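Local structure of importin subunit beta-1 (Saccharomyces cerevisiae, 5OWU) at residues A[444-447]-A[451-454]; A[458-463]-A[496-501]; A[480-485]-A[524-529]; A[504-509]-A[518-523]. The protein carries proteins into the nucleus together with importin alpha, the adaptor that binds the classical nuclear localization signal of the cargo. All blocks are in the same frame, centred on the assembly; numbering follows the deposited sequence. Where two conformers were deposited one is given.

Contact 1 of 4, residues A[444-447]-A[451-454]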
# COMPACT_ATOMS: atom_id res chain seq x y z
N GLU A 444 -10.47 -3.59 -28.17
CA GLU A 444 -11.23 -3.97 -29.35
C GLU A 444 -11.86 -2.76 -30.05
O GLU A 444 -12.36 -2.91 -31.17
CB GLU A 444 -12.30 -4.97 -28.93
CG GLU A 444 -11.73 -6.28 -28.39
CD GLU A 444 -11.17 -6.16 -26.98
OE1 GLU A 444 -11.48 -5.16 -26.29
OE2 GLU A 444 -10.42 -7.06 -26.55
N SER A 445 -11.84 -1.58 -29.41
CA SER A 445 -12.34 -0.35 -30.05
C SER A 445 -11.47 0.08 -31.22
O SER A 445 -11.91 0.88 -32.05
CB SER A 445 -12.42 0.82 -29.05
OG SER A 445 -11.17 1.07 -28.41
N ILE A 446 -10.23 -0.42 -31.30
CA ILE A 446 -9.31 -0.04 -32.37
C ILE A 446 -9.44 -1.07 -33.49
O ILE A 446 -8.92 -2.19 -33.38
CB ILE A 446 -7.88 0.06 -31.86
CG1 ILE A 446 -7.83 0.90 -30.58
CG2 ILE A 446 -6.98 0.65 -32.96
CD1 ILE A 446 -6.48 0.87 -29.87
N ASP A 447 -10.11 -0.70 -34.57
CA ASP A 447 -10.39 -1.64 -35.64
C ASP A 447 -9.09 -2.17 -36.23
O ASP A 447 -8.24 -1.37 -36.67
CB ASP A 447 -11.23 -0.96 -36.72
CG ASP A 447 -11.63 -1.90 -37.83
OD1 ASP A 447 -12.67 -2.58 -37.67
OD2 ASP A 447 -10.92 -1.97 -38.85
N HIS A 451 -7.67 1.30 -37.93
CA HIS A 451 -6.92 2.16 -37.03
C HIS A 451 -5.74 1.51 -36.32
O HIS A 451 -4.83 2.24 -35.91
CB HIS A 451 -7.86 2.76 -35.97
CG HIS A 451 -8.80 3.79 -36.53
ND1 HIS A 451 -10.14 3.79 -36.25
CD2 HIS A 451 -8.58 4.84 -37.35
CE1 HIS A 451 -10.72 4.80 -36.87
NE2 HIS A 451 -9.79 5.45 -37.55
N LEU A 452 -5.73 0.20 -36.15
CA LEU A 452 -4.60 -0.41 -35.45
C LEU A 452 -3.27 -0.12 -36.14
O LEU A 452 -2.29 0.18 -35.43
CB LEU A 452 -4.84 -1.92 -35.29
CG LEU A 452 -3.82 -2.67 -34.43
CD1 LEU A 452 -3.76 -2.11 -33.02
CD2 LEU A 452 -4.13 -4.17 -34.38
N PRO A 453 -3.15 -0.16 -37.47
CA PRO A 453 -1.86 0.21 -38.07
C PRO A 453 -1.45 1.63 -37.74
O PRO A 453 -0.26 1.88 -37.49
CB PRO A 453 -2.10 0.00 -39.58
CG PRO A 453 -3.26 -0.94 -39.66
CD PRO A 453 -4.12 -0.62 -38.48
N GLY A 454 -2.40 2.57 -37.72
CA GLY A 454 -2.08 3.94 -37.36
C GLY A 454 -1.72 4.09 -35.89
O GLY A 454 -0.86 4.91 -35.53
O HOH W 1 -11.36 2.30 -34.53
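Ile-446 lays its CG2 methyl over the peptide that joins His-451 to Leu-452, with CG2 3.5 Å from Leu-452 N and 3.8 Å from His-451 CB. CG2 stands anti to the backbone N of Ile-446, which turns this branch toward the start of the next helix while CG1 lies beside that N. Beside this methyl, Asp-447 O is gripped by two amides, His-451 N and Leu-452 N, both at 3.0 Å and nearly straight (162° and 163° at the hydrogen). The donor Leu-452 N is tilted 32° from the carbonyl plane, His-451 N less so. His-451 is the N-cap residue, and its ring adds a solvent bridge: a water lies in the ring plane at its edge, 2.6 Å from His-451 ND1, gives a hydrogen bond to Ser-445 O and takes one from Asp-447 N. The carboxylate of Asp-447 turns instead to the intervening loop, where OD2 accepts from Gln-450 N. The turn thus ties the loop after helix 425-442 to the first residues of helix 452-463, in HEAT 11; His-451 also packs on Leu-413 and Pro-414 of helix 402-418, and Leu-452 on Pro-491 and Phe-495 in the loop before helix 496-507.

Contact 2 of 4, residues A[458-463]-A[496-501]; sequences ACLIGL and YPALVD
Two successive HEAT repeats meet here through their first helices, helix 452-463 of HEAT 11 and helix 496-507 of HEAT 12, and one leucine makes most of the junction. Leu-460 leaves its backbone toward the other helix and splits its two methyls over the backbone and side chains of Ala-498 and Leu-499. CD1 reaches the methyl of Ala-498, 4.1 Å from its CB. CD2 lies against the main chain, 3.7 Å from Ala-498 O and 4.1 Å from Leu-499 CA. It also approaches the end of the Leu-499 side chain, with 4.4 Å between the two CD2 atoms. The CG of Leu-460 is anti to its carbonyl carbon, and chi2 of 178° puts CD1 anti to CA, out toward the Ala-498 methyl, and turns CD2 to the side, against the main chain. The nearest CA atoms, of Leu-460 and Leu-499, are 7.0 Å apart, and the leucine side chain spans this gap.

In a HEAT solenoid each repeat is a helical hairpin, and the hairpins stack side by side; this contact belongs to that stacking, in one of its two layers. The patch is small, its side-chain contacts all apolar, and Leu-460 and Ala-498 remain partly exposed, whereas Leu-499 is buried. Leu-499 starts off across the direction of the contact, but its branched end bends toward Leu-460, and its side chain also touches Met-527 of helix 516-530 and Ile-492 in the loop. On the same helix as Leu-460, Cys-459 touches Thr-476, and Leu-463 touches Ser-474 and Ile-477, of helix 467-484, the partner helix within HEAT 11.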
# COMPACT_ATOMS: atom_id res chain seq x y z
N ALA A 458 1.90 5.36 -34.68
CA ALA A 458 2.06 6.48 -33.75
C ALA A 458 2.95 6.08 -32.58
O ALA A 458 3.76 6.89 -32.10
CB ALA A 458 0.70 6.96 -33.24
N CYS A 459 2.81 4.85 -32.09
CA CYS A 459 3.67 4.40 -31.01
C CYS A 459 5.12 4.31 -31.46
O CYS A 459 6.04 4.66 -30.71
CB CYS A 459 3.20 3.04 -30.48
SG CYS A 459 1.64 3.10 -29.55
N LEU A 460 5.35 3.83 -32.69
CA LEU A 460 6.70 3.67 -33.20
C LEU A 460 7.38 5.02 -33.40
O LEU A 460 8.57 5.17 -33.09
CB LEU A 460 6.69 2.89 -34.52
CG LEU A 460 6.28 1.42 -34.44
CD1 LEU A 460 6.27 0.83 -35.83
CD2 LEU A 460 7.22 0.63 -33.53
N ILE A 461 6.66 6.00 -33.96
CA ILE A 461 7.21 7.35 -34.04
C ILE A 461 7.47 7.90 -32.64
O ILE A 461 8.50 8.54 -32.39
CB ILE A 461 6.26 8.27 -34.83
CG1 ILE A 461 6.08 7.77 -36.27
CG2 ILE A 461 6.75 9.71 -34.81
CD1 ILE A 461 7.37 7.58 -37.05
N GLY A 462 6.55 7.66 -31.71
CA GLY A 462 6.69 8.23 -30.38
C GLY A 462 7.86 7.66 -29.60
O GLY A 462 8.46 8.36 -28.78
N LEU A 463 8.19 6.39 -29.82
CA LEU A 463 9.37 5.81 -29.19
C LEU A 463 10.66 6.52 -29.60
O LEU A 463 11.65 6.45 -28.87
CB LEU A 463 9.47 4.33 -29.52
CG LEU A 463 8.47 3.41 -28.81
CD1 LEU A 463 8.54 2.03 -29.42
CD2 LEU A 463 8.75 3.34 -27.33
N TYR A 496 4.16 -7.63 -34.28
CA TYR A 496 5.22 -7.96 -33.33
C TYR A 496 6.60 -7.57 -33.84
O TYR A 496 7.33 -6.89 -33.10
CB TYR A 496 5.16 -9.46 -33.00
CG TYR A 496 4.91 -9.75 -31.53
CD1 TYR A 496 3.73 -9.37 -30.92
CD2 TYR A 496 5.86 -10.40 -30.77
CE1 TYR A 496 3.49 -9.64 -29.59
CE2 TYR A 496 5.64 -10.68 -29.42
CZ TYR A 496 4.45 -10.29 -28.84
OH TYR A 496 4.22 -10.56 -27.51
N PRO A 497 7.02 -7.92 -35.06
CA PRO A 497 8.36 -7.52 -35.52
C PRO A 497 8.59 -6.02 -35.41
O PRO A 497 9.52 -5.58 -34.72
CB PRO A 497 8.38 -8.00 -36.99
CG PRO A 497 7.39 -9.13 -37.02
CD PRO A 497 6.30 -8.74 -36.06
N ALA A 498 7.71 -5.23 -36.03
CA ALA A 498 7.86 -3.78 -35.98
C ALA A 498 7.93 -3.29 -34.53
O ALA A 498 8.88 -2.60 -34.14
CB ALA A 498 6.70 -3.12 -36.72
N LEU A 499 6.94 -3.66 -33.72
CA LEU A 499 6.96 -3.25 -32.32
C LEU A 499 8.29 -3.62 -31.66
O LEU A 499 8.96 -2.77 -31.06
CB LEU A 499 5.78 -3.88 -31.57
CG LEU A 499 4.41 -3.29 -31.94
CD1 LEU A 499 3.29 -4.16 -31.41
CD2 LEU A 499 4.29 -1.89 -31.41
N VAL A 500 8.72 -4.87 -31.83
CA VAL A 500 9.96 -5.28 -31.17
C VAL A 500 11.11 -4.43 -31.68
O VAL A 500 11.89 -3.87 -30.89
CB VAL A 500 10.21 -6.79 -31.38
CG1 VAL A 500 11.65 -7.17 -31.00
CG2 VAL A 500 9.23 -7.58 -30.53
N ASP A 501 11.19 -4.24 -32.99
CA ASP A 501 12.26 -3.40 -33.53
C ASP A 501 12.22 -2.03 -32.86
O ASP A 501 13.23 -1.57 -32.30
CB ASP A 501 12.13 -3.28 -35.04
CG ASP A 501 13.11 -2.31 -35.63
OD1 ASP A 501 14.27 -2.70 -35.87
OD2 ASP A 501 12.73 -1.14 -35.86

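Contact 3 of 4, residues A[480-485]-A[524-529]; sequences LVEQLA and LTTMVE
The first torsion of Val-481 (chi1 172°) sets CG1 anti to the backbone N and CG2 beside it, and the two methyls meet different residues of the facing helix; Met-527, bent at chi2 and chi3 (-53° and -78°), folds its sulfur back toward one of them. The helices are the second ones of HEAT 11 and HEAT 12, 467-484 and 516-530, stacked in the solenoid and running nearly parallel, their local axes 10.1 Å apart at closest. Val-481 CG1 packs 4.0 Å from Thr-526 CG2, the two side chains sliding past each other in opposite directions. CG2 of Val-481 meets Met-527 SD at 3.6 Å, the side chains crossing at about a right angle, and Met-527 CE lies slightly farther off. The Met-527 bond that leaves the backbone points away from Val-481, and the bends bring the thioether back to it. Tyr-496 of helix 496-507 borders the same patch, touching Val-481 and giving its hydroxyl to Met-527 O.

Apolar contact gives way to water at the partly exposed side. The Thr-526 methyl also lies near Glu-482 CG, whereas its hydroxyl turns to a bridging water. This water donates to Glu-482 OE2 at 2.8 Å and lies 2.7 Å from Thr-526 OG1.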
# COMPACT_ATOMS: atom_id res chain seq x y z
N LEU A 480 -1.55 -2.56 -25.28
CA LEU A 480 -2.03 -3.15 -26.52
C LEU A 480 -1.81 -4.65 -26.53
O LEU A 480 -2.73 -5.42 -26.84
CB LEU A 480 -1.34 -2.52 -27.72
CG LEU A 480 -1.89 -1.19 -28.22
CD1 LEU A 480 -0.95 -0.63 -29.28
CD2 LEU A 480 -3.29 -1.35 -28.78
N VAL A 481 -0.59 -5.08 -26.21
CA VAL A 481 -0.28 -6.51 -26.27
C VAL A 481 -1.10 -7.27 -25.23
O VAL A 481 -1.68 -8.32 -25.53
CB VAL A 481 1.23 -6.73 -26.07
CG1 VAL A 481 1.56 -8.21 -25.93
CG2 VAL A 481 2.00 -6.11 -27.22
N GLU A 482 -1.17 -6.74 -24.01
CA GLU A 482 -1.91 -7.43 -22.95
C GLU A 482 -3.38 -7.60 -23.31
O GLU A 482 -3.96 -8.67 -23.07
CB GLU A 482 -1.77 -6.65 -21.63
CG GLU A 482 -0.46 -6.88 -20.90
CD GLU A 482 -0.35 -6.05 -19.63
OE1 GLU A 482 -1.20 -5.16 -19.42
OE2 GLU A 482 0.59 -6.29 -18.85
N GLN A 483 -3.99 -6.57 -23.88
CA GLN A 483 -5.42 -6.63 -24.14
C GLN A 483 -5.77 -7.32 -25.44
O GLN A 483 -6.89 -7.83 -25.57
CB GLN A 483 -6.00 -5.21 -24.13
CG GLN A 483 -5.87 -4.52 -22.78
CD GLN A 483 -6.68 -5.22 -21.71
OE1 GLN A 483 -6.16 -5.58 -20.65
NE2 GLN A 483 -7.96 -5.41 -21.98
N LEU A 484 -4.86 -7.38 -26.41
CA LEU A 484 -5.18 -7.98 -27.69
C LEU A 484 -4.66 -9.40 -27.85
O LEU A 484 -5.17 -10.14 -28.71
CB LEU A 484 -4.65 -7.11 -28.83
CG LEU A 484 -5.29 -5.73 -28.94
CD1 LEU A 484 -4.60 -4.89 -29.99
CD2 LEU A 484 -6.77 -5.85 -29.26
N ALA A 485 -3.68 -9.82 -27.05
CA ALA A 485 -3.07 -11.12 -27.25
C ALA A 485 -4.06 -12.26 -27.04
O ALA A 485 -3.92 -13.32 -27.66
CB ALA A 485 -1.87 -11.29 -26.32
N LEU A 524 9.64 -4.89 -23.53
CA LEU A 524 10.23 -6.09 -24.11
C LEU A 524 9.87 -7.31 -23.29
O LEU A 524 9.58 -8.38 -23.84
CB LEU A 524 11.75 -5.94 -24.24
CG LEU A 524 12.24 -5.02 -25.36
CD1 LEU A 524 13.75 -4.96 -25.32
CD2 LEU A 524 11.76 -5.49 -26.73
N THR A 525 9.84 -7.17 -21.97
CA THR A 525 9.46 -8.30 -21.14
C THR A 525 8.05 -8.74 -21.49
O THR A 525 7.79 -9.93 -21.72
CB THR A 525 9.59 -7.93 -19.66
OG1 THR A 525 10.98 -7.68 -19.37
CG2 THR A 525 9.10 -9.05 -18.78
N THR A 526 7.13 -7.78 -21.60
CA THR A 526 5.78 -8.11 -22.04
C THR A 526 5.81 -8.82 -23.39
O THR A 526 5.16 -9.86 -23.57
CB THR A 526 4.93 -6.83 -22.12
OG1 THR A 526 4.78 -6.28 -20.80
CG2 THR A 526 3.55 -7.11 -22.69
N MET A 527 6.61 -8.30 -24.34
CA MET A 527 6.63 -8.94 -25.66
C MET A 527 7.04 -10.39 -25.52
O MET A 527 6.48 -11.28 -26.19
CB MET A 527 7.58 -8.21 -26.61
CG MET A 527 7.32 -6.74 -26.80
SD MET A 527 5.63 -6.39 -27.25
CE MET A 527 5.61 -6.81 -28.99
N VAL A 528 8.01 -10.66 -24.65
CA VAL A 528 8.47 -12.02 -24.47
C VAL A 528 7.35 -12.87 -23.90
O VAL A 528 7.03 -13.95 -24.41
CB VAL A 528 9.71 -12.06 -23.56
CG1 VAL A 528 10.06 -13.51 -23.19
CG2 VAL A 528 10.87 -11.39 -24.24
N GLU A 529 6.68 -12.36 -22.86
CA GLU A 529 5.78 -13.20 -22.10
C GLU A 529 4.53 -13.55 -22.90
O GLU A 529 3.95 -14.62 -22.70
CB GLU A 529 5.46 -12.51 -20.78
CG GLU A 529 6.71 -12.48 -19.87
CD GLU A 529 6.54 -11.66 -18.60
OE1 GLU A 529 5.72 -10.71 -18.60
OE2 GLU A 529 7.24 -11.96 -17.61
O HOH W 2 2.96 -7.68 -19.38

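Contact 4 of 4, residues A[504-509]-A[518-523]; sequences IGAANR and ASAFSA
The last turn of helix 496-507 and an early turn of helix 516-530 come close, 5.3 Å between the CA atoms of Ala-507 and Ala-520, a spacing that small side chains permit. Ala-520 CB points into the facing turn and sits 3.6 Å from Ala-506 CB and equally near the Ala-507 backbone N. Ala-507 sends its own methyl toward the partner helix, where it meets the Phe-521 ring over one face: Ala-507 CB is 3.8 Å from the ring centroid and 17° off the ring normal, a CH-pi contact offset toward the rim.

These are the two helices of HEAT 12, and the contact packs them near the connection that turns one into the other, within the repeat rather than between repeats. Phe-521 holds CG anti to its carbonyl carbon (chi1 -84°), which swings the ring from the flank of its helix across to the end of the other. Parts of the Phe-521 side chain also rest on Leu-572, Asn-575 and Ile-576 of helix 563-586, and Ala-507 packs on Phe-545 of helix 536-553, so HEAT 13 adjoins this corner as well. A serine in place of Phe-521 would probably open a gap beside Ala-507, whose methyl would lose the ring face it packs on. The carbonyl of Ala-507 borders the same ring, with Ala-507 O 3.5 Å from Phe-521 CE2.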
# COMPACT_ATOMS: atom_id res chain seq x y z
N ILE A 504 13.41 -2.22 -29.29
CA ILE A 504 14.86 -2.40 -29.16
C ILE A 504 15.54 -1.06 -29.34
O ILE A 504 16.43 -0.68 -28.56
CB ILE A 504 15.37 -3.45 -30.16
CG1 ILE A 504 14.97 -4.86 -29.70
CG2 ILE A 504 16.89 -3.38 -30.30
CD1 ILE A 504 15.29 -5.96 -30.70
N GLY A 505 15.06 -0.26 -30.30
CA GLY A 505 15.64 1.04 -30.52
C GLY A 505 15.58 1.91 -29.28
O GLY A 505 16.55 2.60 -28.94
N ALA A 506 14.45 1.88 -28.57
CA ALA A 506 14.33 2.70 -27.37
C ALA A 506 15.16 2.12 -26.24
O ALA A 506 15.70 2.87 -25.42
CB ALA A 506 12.86 2.82 -26.94
N ALA A 507 15.31 0.80 -26.21
CA ALA A 507 16.16 0.19 -25.20
C ALA A 507 17.62 0.50 -25.46
O ALA A 507 18.42 0.50 -24.52
CB ALA A 507 15.93 -1.32 -25.17
N ASN A 508 17.98 0.81 -26.71
CA ASN A 508 19.33 1.18 -27.08
C ASN A 508 19.62 2.66 -26.87
O ASN A 508 20.65 3.15 -27.34
CB ASN A 508 19.61 0.80 -28.54
CG ASN A 508 20.18 -0.57 -28.68
OD1 ASN A 508 20.98 -1.02 -27.85
ND2 ASN A 508 19.79 -1.27 -29.74
N ARG A 509 18.73 3.39 -26.21
CA ARG A 509 19.03 4.78 -25.89
C ARG A 509 20.31 4.88 -25.07
O ARG A 509 20.66 3.96 -24.32
CB ARG A 509 17.86 5.43 -25.13
CG ARG A 509 16.68 5.83 -26.02
CD ARG A 509 15.57 6.48 -25.20
NE ARG A 509 16.07 7.63 -24.45
CZ ARG A 509 16.01 8.90 -24.86
NH1 ARG A 509 15.46 9.20 -26.03
NH2 ARG A 509 16.51 9.86 -24.10
N ALA A 518 14.33 2.27 -19.53
CA ALA A 518 13.79 1.22 -18.67
C ALA A 518 12.39 0.81 -19.09
O ALA A 518 12.07 -0.39 -19.14
CB ALA A 518 13.79 1.70 -17.21
N SER A 519 11.53 1.79 -19.41
CA SER A 519 10.19 1.47 -19.88
C SER A 519 10.24 0.59 -21.12
O SER A 519 9.48 -0.39 -21.23
CB SER A 519 9.41 2.75 -20.15
OG SER A 519 9.23 3.48 -18.94
N ALA A 520 11.16 0.88 -22.04
CA ALA A 520 11.27 0.04 -23.23
C ALA A 520 11.64 -1.38 -22.83
O ALA A 520 11.05 -2.35 -23.33
CB ALA A 520 12.30 0.62 -24.20
N PHE A 521 12.59 -1.53 -21.90
CA PHE A 521 12.94 -2.87 -21.46
C PHE A 521 11.73 -3.56 -20.85
O PHE A 521 11.47 -4.74 -21.12
CB PHE A 521 14.11 -2.83 -20.48
CG PHE A 521 15.46 -2.78 -21.15
CD1 PHE A 521 16.00 -3.93 -21.71
CD2 PHE A 521 16.18 -1.60 -21.23
CE1 PHE A 521 17.24 -3.90 -22.32
CE2 PHE A 521 17.41 -1.57 -21.84
CZ PHE A 521 17.95 -2.73 -22.39
N SER A 522 10.94 -2.82 -20.07
CA SER A 522 9.74 -3.42 -19.49
C SER A 522 8.82 -3.93 -20.59
O SER A 522 8.30 -5.05 -20.51
CB SER A 522 9.02 -2.43 -18.59
OG SER A 522 7.91 -3.05 -17.97
N ALA A 523 8.63 -3.14 -21.66
CA ALA A 523 7.74 -3.58 -22.72
C ALA A 523 8.31 -4.81 -23.40
O ALA A 523 7.55 -5.73 -23.75
CB ALA A 523 7.50 -2.46 -23.73

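How the contacts relate
Contacts 1, 3 and 4 are buried, whereas contact 2 is partly open to solvent. Contacts 2 and 3 join HEAT 11 to HEAT 12, one through the first helices and the other through the second; contact 4 closes the HEAT 12 hairpin, and contact 1 leads into helix 452-463, which contact 2 also uses. Contact 1 relies on backbone hydrogen bonds and a water held by the histidine, while the three helix contacts rest on apolar packing; contact 3 adds a water at its edge, contact 4 a ring face. Ile-446 and Leu-452 of contact 1 pack on Leu-480 and Leu-484 of contact 3. Val-500 meets Met-527, Leu-463 reaches Ala-506, and Leu-524 reaches Ala-507.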